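PDB 5U47: penicillin binding protein 2X from Streptococcus thermophilus, which probably cross-links the peptides of adjacent glycan strands in septal peptidoglycan as a divisome transpeptidase, and is the kind of enzyme that beta-lactams acylate. Local coordinates for residues Thr469-Tyr472 against Met473-Val476. The protein carries 1 engineered substitution. Residues are numbered along the deposited sequence; the frame is centred on the assembly and turned at random.
With ACT (acetate ion), chain D.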
ATOM      1  N   THR A 469     -19.967 -14.615  12.886  1.00 30.09           N
ATOM      2  CA  THR A 469     -18.557 -14.960  12.776  1.00 29.80           C
ATOM      3  C   THR A 469     -17.744 -14.136  13.789  1.00 29.45           C
ATOM      4  O   THR A 469     -16.927 -14.699  14.523  1.00 29.82           O
ATOM      5  CB  THR A 469     -18.016 -14.747  11.342  1.00 28.96           C
ATOM      6  OG1 THR A 469     -18.716 -15.606  10.439  1.00 29.84           O
ATOM      7  CG2 THR A 469     -16.537 -15.074  11.262  1.00 28.85           C
ATOM      8  N   ARG A 470     -18.019 -12.828  13.868  1.00 28.12           N
ATOM      9  CA  ARG A 470     -17.306 -11.952  14.813  1.00 27.73           C
ATOM     10  C   ARG A 470     -17.551 -12.365  16.260  1.00 28.81           C
ATOM     11  O   ARG A 470     -16.631 -12.345  17.073  1.00 28.32           O
ATOM     12  CB  ARG A 470     -17.667 -10.481  14.623  1.00 26.81           C
ATOM     13  CG  ARG A 470     -17.127  -9.854  13.329  1.00 25.90           C
ATOM     14  CD  ARG A 470     -17.192  -8.328  13.358  1.00 24.67           C
ATOM     15  NE  ARG A 470     -18.515  -7.824  13.741  1.00 26.32           N
ATOM     16  CZ  ARG A 470     -19.572  -7.719  12.931  1.00 28.33           C
ATOM     17  NH1 ARG A 470     -19.521  -8.093  11.648  1.00 28.21           N
ATOM     18  NH2 ARG A 470     -20.717  -7.253  13.415  1.00 29.56           N
ATOM     19  N   ASN A 471     -18.781 -12.750  16.575  1.00 30.87           N
ATOM     20  CA  ASN A 471     -19.095 -13.203  17.925  1.00 33.06           C
ATOM     21  C   ASN A 471     -18.363 -14.523  18.251  1.00 32.57           C
ATOM     22  O   ASN A 471     -17.794 -14.652  19.330  1.00 32.49           O
ATOM     23  CB  ASN A 471     -20.594 -13.331  18.144  1.00 35.91           C
ATOM     24  CG  ASN A 471     -20.921 -13.770  19.560  1.00 40.34           C
ATOM     25  OD1 ASN A 471     -20.493 -13.138  20.527  1.00 44.07           O
ATOM     26  ND2 ASN A 471     -21.651 -14.869  19.690  1.00 41.89           N
ATOM     27  N   TYR A 472     -18.344 -15.483  17.327  1.00 32.11           N
ATOM     28  CA  TYR A 472     -17.600 -16.734  17.573  1.00 33.57           C
ATOM     29  C   TYR A 472     -16.114 -16.442  17.786  1.00 31.88           C
ATOM     30  O   TYR A 472     -15.456 -17.098  18.591  1.00 33.00           O
ATOM     31  CB  TYR A 472     -17.784 -17.764  16.442  1.00 34.10           C
ATOM     32  CG  TYR A 472     -19.183 -18.336  16.351  1.00 35.82           C
ATOM     33  CD1 TYR A 472     -19.735 -19.030  17.418  1.00 37.92           C
ATOM     34  CD2 TYR A 472     -19.936 -18.232  15.187  1.00 35.71           C
ATOM     35  CE1 TYR A 472     -21.016 -19.571  17.349  1.00 39.01           C
ATOM     36  CE2 TYR A 472     -21.211 -18.762  15.111  1.00 37.12           C
ATOM     37  CZ  TYR A 472     -21.741 -19.431  16.195  1.00 38.89           C
ATOM     38  OH  TYR A 472     -23.001 -19.964  16.120  1.00 41.55           O
ATOM     39  N   MET A 473     -15.604 -15.435  17.086  1.00 29.95           N
ATOM     40  CA  MET A 473     -14.192 -15.023  17.218  1.00 29.67           C
ATOM     41  C   MET A 473     -13.828 -14.414  18.584  1.00 29.78           C
ATOM     42  O   MET A 473     -12.644 -14.336  18.925  1.00 30.80           O
ATOM     43  CB  MET A 473     -13.806 -14.065  16.080  1.00 27.98           C
ATOM     44  CG  MET A 473     -13.642 -14.749  14.735  1.00 27.77           C
ATOM     45  SD  MET A 473     -13.497 -13.596  13.348  1.00 26.53           S
ATOM     46  CE  MET A 473     -11.839 -12.970  13.583  1.00 25.48           C
ATOM     47  N   ILE A 474     -14.813 -13.969  19.363  1.00 29.97           N
ATOM     48  CA  ILE A 474     -14.532 -13.468  20.717  1.00 30.58           C
ATOM     49  C   ILE A 474     -13.991 -14.626  21.571  1.00 32.46           C
ATOM     50  O   ILE A 474     -13.026 -14.464  22.344  1.00 31.96           O
ATOM     51  CB  ILE A 474     -15.789 -12.868  21.395  1.00 31.84           C
ATOM     52  CG1 ILE A 474     -16.224 -11.568  20.695  1.00 31.68           C
ATOM     53  CG2 ILE A 474     -15.547 -12.615  22.885  1.00 33.33           C
ATOM     54  CD1 ILE A 474     -17.548 -11.019  21.182  1.00 33.01           C
ATOM     55  N   SER A 475     -14.609 -15.795  21.417  1.00 33.45           N
ATOM     56  CA  SER A 475     -14.225 -16.980  22.196  1.00 35.23           C
ATOM     57  C   SER A 475     -12.814 -17.465  21.934  1.00 34.67           C
ATOM     58  O   SER A 475     -12.209 -18.090  22.799  1.00 35.26           O
ATOM     59  CB  SER A 475     -15.231 -18.124  22.014  1.00 36.47           C
ATOM     60  OG  SER A 475     -16.499 -17.725  22.490  1.00 37.40           O
ATOM     61  N   VAL A 476     -12.281 -17.197  20.749  1.00 33.02           N
ATOM     62  CA  VAL A 476     -10.893 -17.550  20.479  1.00 31.73           C
ATOM     63  C   VAL A 476     -10.018 -16.925  21.575  1.00 31.21           C
ATOM     64  O   VAL A 476      -9.033 -17.515  22.008  1.00 30.14           O
ATOM     65  CB  VAL A 476     -10.441 -17.023  19.099  1.00 30.73           C
ATOM     66  CG1 VAL A 476      -8.944 -17.226  18.916  1.00 30.23           C
ATOM     67  CG2 VAL A 476     -11.219 -17.712  17.989  1.00 30.72           C
TER
HETATM   68  C   ACT D 803     -16.239 -18.271  26.290  1.00 47.63           C
HETATM   69  O   ACT D 803     -16.610 -18.214  25.101  1.00 43.34           O
HETATM   70  OXT ACT D 803     -15.714 -17.290  26.863  1.00 46.53           O
HETATM   71  CH3 ACT D 803     -16.445 -19.552  27.052  1.00 47.25           C
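From T469 to V476, helix 463-478 of the penicillin-binding transpeptidase domain illustrates how i to i+3 bonds can join or replace i to i+4 ones: M473 N donates to T469 O, four residues back, at 3.0 Å, whereas I474 N makes its straighter bond to N471 O, three back, with only a weak one to R470 O, and S475 N to Y472 O is again a weak i to i+3 bond. On the buried side T469 and M473 cross at an angle. A chi1 of -62° sets T469 OG1 beside the backbone N, where it bonds A465 O, and brings CG2 to within 4.0 Å of M473 SD, while M473 CG rests 3.3 Å from T469 O. The methionine chain then bends at its last torsion (chi3 74°) and packs against V299 and K505, which probably opens the KSG (K(T/S)G-type) motif of the active site. The same turn is hydrogen-bonded to strand 503-510: R470 O accepts from T503 OG1, and the M473 backbone is hydrogen-bonded to that of V504. The R470 guanidinium is held by three backbone oxygens, those of I426, S536 and E537. N471 and I474 meet on the outer face, where N471 OD1 approaches the terminal methyl I474 CD1 to 3.7 Å. Y472 touches the next residue through CB, 3.3 Å from M473 N, while its ring packs edge-to-face with F311. One turn on, S475 OG donates a 2.7 Å hydrogen bond to atom O of an acetate ion, probably from the crystallisation liquor, which T478 OG1 also binds.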